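PDB 5X7V: nucleosome assembly protein from Plasmodium falciparum, which probably acts as a histone chaperone of the NAP family, binding histones during nucleosome assembly, here represented by its central NAP-family portion. Local coordinates for residues V77-K82 against I93-G98; G89-T94 against K169-E174. All coordinates share one frame; numbering follows the deposited sequence.

Contact 1. Residues V77-K82 against I93-G98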
loop_
_atom_site.group_PDB
_atom_site.type_symbol
_atom_site.label_atom_id
_atom_site.label_comp_id
_atom_site.label_asym_id
_atom_site.label_seq_id
_atom_site.Cartn_x
_atom_site.Cartn_y
_atom_site.Cartn_z
ATOM N N VAL A 77 24.406 -14.449 -1.965
ATOM C CA VAL A 77 25.100 -13.883 -0.827
ATOM C C VAL A 77 24.496 -12.517 -0.477
ATOM O O VAL A 77 24.640 -12.056 0.653
ATOM C CB VAL A 77 26.639 -13.722 -1.084
ATOM C CG1 VAL A 77 27.291 -15.026 -1.421
ATOM C CG2 VAL A 77 26.911 -12.738 -2.180
ATOM N N LYS A 78 23.816 -11.881 -1.432
ATOM C CA LYS A 78 23.370 -10.495 -1.255
ATOM C C LYS A 78 22.164 -10.118 -2.105
ATOM O O LYS A 78 22.145 -10.346 -3.325
ATOM C CB LYS A 78 24.512 -9.530 -1.583
ATOM C CG LYS A 78 24.467 -8.206 -0.854
ATOM C CD LYS A 78 25.872 -7.755 -0.479
ATOM C CE LYS A 78 25.877 -6.344 0.032
ATOM N NZ LYS A 78 25.061 -5.526 -0.854
ATOM N N LEU A 79 21.174 -9.514 -1.457
ATOM C CA LEU A 79 19.985 -9.028 -2.141
ATOM C C LEU A 79 19.777 -7.590 -1.725
ATOM O O LEU A 79 19.808 -7.292 -0.532
ATOM C CB LEU A 79 18.767 -9.882 -1.783
ATOM C CG LEU A 79 17.482 -9.894 -2.611
ATOM C CD1 LEU A 79 16.635 -11.044 -2.111
ATOM C CD2 LEU A 79 16.725 -8.590 -2.491
ATOM N N ASP A 80 19.578 -6.685 -2.674
ATOM C CA ASP A 80 19.366 -5.300 -2.270
ATOM C C ASP A 80 18.294 -4.586 -3.017
ATOM O O ASP A 80 18.198 -4.652 -4.231
ATOM C CB ASP A 80 20.652 -4.499 -2.366
ATOM C CG ASP A 80 21.554 -4.767 -1.190
ATOM O OD1 ASP A 80 22.211 -5.831 -1.214
ATOM O OD2 ASP A 80 21.561 -3.968 -0.217
ATOM N N LEU A 81 17.477 -3.894 -2.245
ATOM C CA LEU A 81 16.459 -3.036 -2.777
ATOM C C LEU A 81 17.023 -1.636 -2.743
ATOM O O LEU A 81 17.537 -1.202 -1.714
ATOM C CB LEU A 81 15.183 -3.153 -1.958
ATOM C CG LEU A 81 14.006 -2.318 -2.411
ATOM C CD1 LEU A 81 13.617 -2.731 -3.803
ATOM C CD2 LEU A 81 12.894 -2.578 -1.460
ATOM N N LYS A 82 17.028 -0.987 -3.904
ATOM C CA LYS A 82 17.170 0.466 -3.995
ATOM C C LYS A 82 15.785 0.997 -4.304
ATOM O O LYS A 82 15.299 0.949 -5.444
ATOM C CB LYS A 82 18.186 0.908 -5.049
ATOM C CG LYS A 82 19.629 0.581 -4.693
ATOM C CD LYS A 82 20.148 1.339 -3.467
ATOM C CE LYS A 82 21.401 0.655 -2.861
ATOM N NZ LYS A 82 21.755 1.134 -1.461
ATOM N N ILE A 93 16.305 -3.913 -7.973
ATOM C CA ILE A 93 16.708 -5.011 -7.107
ATOM C C ILE A 93 17.919 -5.734 -7.695
ATOM O O ILE A 93 17.985 -5.982 -8.897
ATOM C CB ILE A 93 15.567 -5.995 -6.878
ATOM C CG1 ILE A 93 14.414 -5.320 -6.147
ATOM C CG2 ILE A 93 16.023 -7.143 -6.048
ATOM C CD1 ILE A 93 13.221 -6.218 -5.988
ATOM N N THR A 94 18.869 -6.063 -6.825
ATOM C CA THR A 94 20.182 -6.542 -7.217
ATOM C C THR A 94 20.522 -7.849 -6.485
ATOM O O THR A 94 20.581 -7.893 -5.261
ATOM C CB THR A 94 21.252 -5.448 -6.932
ATOM O OG1 THR A 94 20.935 -4.261 -7.669
ATOM C CG2 THR A 94 22.656 -5.908 -7.295
ATOM N N PHE A 95 20.728 -8.914 -7.255
ATOM C CA PHE A 95 21.119 -10.225 -6.717
ATOM C C PHE A 95 22.616 -10.445 -6.914
ATOM O O PHE A 95 23.095 -10.414 -8.035
ATOM C CB PHE A 95 20.346 -11.364 -7.401
ATOM C CG PHE A 95 18.876 -11.403 -7.069
ATOM C CD1 PHE A 95 18.100 -10.260 -7.106
ATOM C CD2 PHE A 95 18.257 -12.601 -6.765
ATOM C CE1 PHE A 95 16.767 -10.315 -6.816
ATOM C CE2 PHE A 95 16.910 -12.650 -6.472
ATOM C CZ PHE A 95 16.172 -11.507 -6.495
ATOM N N ILE A 96 23.360 -10.647 -5.834
ATOM C CA ILE A 96 24.781 -10.928 -5.992
ATOM C C ILE A 96 25.070 -12.358 -5.545
ATOM O O ILE A 96 24.762 -12.736 -4.415
ATOM C CB ILE A 96 25.684 -9.938 -5.203
ATOM C CG1 ILE A 96 25.188 -8.496 -5.366
ATOM C CG2 ILE A 96 27.105 -10.031 -5.693
ATOM C CD1 ILE A 96 26.028 -7.490 -4.679
ATOM N N PHE A 97 25.646 -13.156 -6.443
ATOM C CA PHE A 97 25.892 -14.558 -6.161
ATOM C C PHE A 97 27.357 -14.863 -5.907
ATOM O O PHE A 97 28.217 -14.385 -6.623
ATOM C CB PHE A 97 25.397 -15.415 -7.312
ATOM C CG PHE A 97 23.904 -15.489 -7.415
ATOM C CD1 PHE A 97 23.200 -14.569 -8.171
ATOM C CD2 PHE A 97 23.200 -16.490 -6.762
ATOM C CE1 PHE A 97 21.814 -14.648 -8.270
ATOM C CE2 PHE A 97 21.823 -16.568 -6.858
ATOM C CZ PHE A 97 21.126 -15.650 -7.612
ATOM N N GLY A 98 27.630 -15.657 -4.874
ATOM C CA GLY A 98 28.961 -16.163 -4.616
ATOM C C GLY A 98 29.516 -16.952 -5.788
ATOM O O GLY A 98 28.779 -17.389 -6.676
#

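Contact 2. Residues G89-T94 against K169-E174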
loop_
_atom_site.group_PDB
_atom_site.type_symbol
_atom_site.label_atom_id
_atom_site.label_comp_id
_atom_site.label_asym_id
_atom_site.label_seq_id
_atom_site.Cartn_x
_atom_site.Cartn_y
_atom_site.Cartn_z
ATOM N N GLY A 89 7.199 5.355 -7.527
ATOM C CA GLY A 89 7.240 3.950 -7.179
ATOM C C GLY A 89 8.313 3.235 -7.958
ATOM O O GLY A 89 8.111 2.136 -8.403
ATOM N N SER A 90 9.460 3.859 -8.143
ATOM C CA SER A 90 10.503 3.216 -8.925
ATOM C C SER A 90 11.474 2.476 -8.017
ATOM O O SER A 90 11.692 2.911 -6.882
ATOM C CB SER A 90 11.257 4.242 -9.777
ATOM O OG SER A 90 10.484 4.694 -10.865
ATOM N N TYR A 91 12.052 1.373 -8.514
ATOM C CA TYR A 91 13.053 0.610 -7.758
ATOM C C TYR A 91 13.962 -0.315 -8.585
ATOM O O TYR A 91 13.667 -0.674 -9.729
ATOM C CB TYR A 91 12.365 -0.229 -6.707
ATOM C CG TYR A 91 11.505 -1.335 -7.278
ATOM C CD1 TYR A 91 10.233 -1.076 -7.766
ATOM C CD2 TYR A 91 11.953 -2.649 -7.295
ATOM C CE1 TYR A 91 9.437 -2.091 -8.264
ATOM C CE2 TYR A 91 11.163 -3.669 -7.791
ATOM C CZ TYR A 91 9.905 -3.382 -8.274
ATOM O OH TYR A 91 9.122 -4.404 -8.767
ATOM N N LYS A 92 15.058 -0.718 -7.951
ATOM C CA LYS A 92 16.083 -1.544 -8.566
ATOM C C LYS A 92 16.504 -2.657 -7.591
ATOM O O LYS A 92 16.999 -2.383 -6.492
ATOM C CB LYS A 92 17.282 -0.680 -8.951
ATOM C CG LYS A 92 18.208 -1.303 -9.957
ATOM C CD LYS A 92 19.660 -1.004 -9.635
ATOM C CE LYS A 92 19.964 0.479 -9.662
ATOM N NZ LYS A 92 20.137 0.998 -11.078
ATOM N N ILE A 93 16.305 -3.913 -7.973
ATOM C CA ILE A 93 16.708 -5.011 -7.107
ATOM C C ILE A 93 17.919 -5.734 -7.695
ATOM O O ILE A 93 17.985 -5.982 -8.897
ATOM C CB ILE A 93 15.567 -5.995 -6.878
ATOM C CG1 ILE A 93 14.414 -5.320 -6.147
ATOM C CG2 ILE A 93 16.023 -7.143 -6.048
ATOM C CD1 ILE A 93 13.221 -6.218 -5.988
ATOM N N THR A 94 18.869 -6.063 -6.825
ATOM C CA THR A 94 20.182 -6.542 -7.217
ATOM C C THR A 94 20.522 -7.849 -6.485
ATOM O O THR A 94 20.581 -7.893 -5.261
ATOM C CB THR A 94 21.252 -5.448 -6.932
ATOM O OG1 THR A 94 20.935 -4.261 -7.669
ATOM C CG2 THR A 94 22.656 -5.908 -7.295
ATOM N N LYS A 169 2.027 -14.675 -13.123
ATOM C CA LYS A 169 3.321 -15.136 -12.634
ATOM C C LYS A 169 3.896 -14.108 -11.660
ATOM O O LYS A 169 4.161 -12.967 -12.052
ATOM C CB LYS A 169 4.277 -15.383 -13.808
ATOM C CG LYS A 169 5.617 -16.001 -13.454
ATOM C CD LYS A 169 6.603 -15.730 -14.580
ATOM C CE LYS A 169 6.007 -16.215 -15.896
ATOM N NZ LYS A 169 6.942 -16.129 -17.048
ATOM N N PRO A 170 4.095 -14.528 -10.392
ATOM C CA PRO A 170 4.434 -13.719 -9.213
ATOM C C PRO A 170 5.474 -12.619 -9.434
ATOM O O PRO A 170 6.597 -12.872 -9.854
ATOM C CB PRO A 170 4.970 -14.763 -8.230
ATOM C CG PRO A 170 4.215 -15.977 -8.556
ATOM C CD PRO A 170 4.041 -15.963 -10.051
ATOM N N ASP A 171 5.067 -11.391 -9.138
ATOM C CA ASP A 171 5.970 -10.251 -9.127
ATOM C C ASP A 171 6.952 -10.326 -7.946
ATOM O O ASP A 171 6.668 -9.816 -6.853
ATOM C CB ASP A 171 5.160 -8.961 -9.058
ATOM C CG ASP A 171 5.915 -7.779 -9.609
ATOM O OD1 ASP A 171 7.167 -7.849 -9.652
ATOM O OD2 ASP A 171 5.249 -6.793 -10.011
ATOM N N VAL A 172 8.093 -10.978 -8.180
ATOM C CA VAL A 172 9.121 -11.187 -7.153
ATOM C C VAL A 172 9.648 -9.841 -6.691
ATOM O O VAL A 172 9.957 -9.650 -5.516
ATOM C CB VAL A 172 10.296 -12.070 -7.663
ATOM C CG1 VAL A 172 11.374 -12.199 -6.604
ATOM C CG2 VAL A 172 9.794 -13.438 -8.061
ATOM N N GLY A 173 9.714 -8.904 -7.629
ATOM C CA GLY A 173 10.039 -7.526 -7.320
ATOM C C GLY A 173 9.114 -6.894 -6.303
ATOM O O GLY A 173 9.570 -6.365 -5.295
ATOM N N GLU A 174 7.811 -6.968 -6.550
ATOM C CA GLU A 174 6.855 -6.277 -5.702
ATOM C C GLU A 174 6.722 -6.939 -4.363
ATOM O O GLU A 174 6.608 -6.258 -3.361
ATOM C CB GLU A 174 5.491 -6.195 -6.366
ATOM C CG GLU A 174 5.391 -5.065 -7.363
ATOM C CD GLU A 174 5.746 -3.710 -6.772
ATOM O OE1 GLU A 174 5.020 -3.270 -5.855
ATOM O OE2 GLU A 174 6.744 -3.097 -7.224
#

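Contact 1. Residues V77-K82 against I93-G98
K78 and I96 lie side by side across two antiparallel strands, both directed to the same face of the sheet. Traced outward, K78 first sets its CB 3.8 Å from I96 CB, a beta-carbon pair at the base of both side chains. Its CG then runs beside the end of the isoleucine, 4.2 Å from I96 CD1. Beyond that the chain leaves its partner: a twisted second torsion (chi2 143°) and a further bend at the amino end carry it forward along its own strand, where NZ forms a salt bridge with D80 OD1 at 2.9 Å. The ammonium comes from above the carboxylate, 50° out of its plane. D42 of the long helix 2-45 lies near both charges, a weak second partner for the lysine.

The strands form the first hairpin of the four-stranded antiparallel sheet in the alpha+beta domain of the NAP family, their segment axes 168° apart. The pairing is irregular at one end, where I96 O accepts from V77 N at 3.0 Å and from K78 N at 3.2 Å. Two residues thus oppose one, which defines a classic beta bulge. I96 N returns a bond to K78 O at 2.8 Å, and D80 and T94 exchange a reciprocal backbone pair further along.

On the other face the contacts are apolar. L79, with CG anti to its amide nitrogen, lays that carbon over one face of the F95 ring, 4.3 Å from F95 CE1 and offset toward the rim; F161 meets the same ring edge-to-face. L81 CD1 presses on I93 CG1 at 3.6 Å, the two side chains slanting across one another, while I176 of helix 172-180 and W181 pack against this leucine-isoleucine surface.

Contact 2. Residues G89-T94 against K169-E174
D171 OD1 faces both the start of helix 172-180 and the hydroxyl of Y91. As the N-cap, this oxygen accepts a weak capping bond from E174 N, at 3.3 Å, while Y91 OH stands 4.1 Å from the same D171 OD1. The tyrosine reaches the helix from strand 91-97: with CG placed between the backbone nitrogen and the carbonyl carbon (chi1 67°), its ring extends from the sheet and brings the hydroxyl 3.5 Å from G173 C. G173 carries no side chain, which is consistent with the hydroxyl lying so near the first helical turn.

E174 starts out away from the strand but doubles back at chi2 (-55°), carrying its carboxylate to the ring. E174 OE2 lies 3.1 Å from Y91 OH, and the phenol ring and the carboxylate are turned 63° apart, so the carboxylate slants across the ring and does not stack on it. Alongside, I93 adds an apolar touch, its CD1 being 3.7 Å from G173 CA. The contact thereby joins the sheet face to the beginning of the helix that packs over it.

Two acidic side chains sit at the amino end of this helix, where the helix dipole would probably favour their negative charge. R177, one turn on, offers E174 OE1 a long, weak ion pair, consistent with partial neutralisation, whereas E121 near D171 OD2 probably works against its ionisation.

Overall arrangement
Strand 91-97 serves both contacts, and I93 touches the partner in both. Contact 1 pairs it edgewise with strand 76-82, one of the two outermost strands of the sheet within this chain; contact 2 joins its face to helix 172-180. They meet where K82 N lies 2.9 Å from K92 O, a probable hydrogen bond continuing the hairpin, and where L81 packs on the Y91 ring. Contact 1 is only partly buried and rests on backbone bonds, with a charged pair on one face and hydrophobic side chains on the other. Contact 2 is smaller, buried near the centre of the chain, and depends on an aromatic ring, a glycine and acidic groups at a helix start.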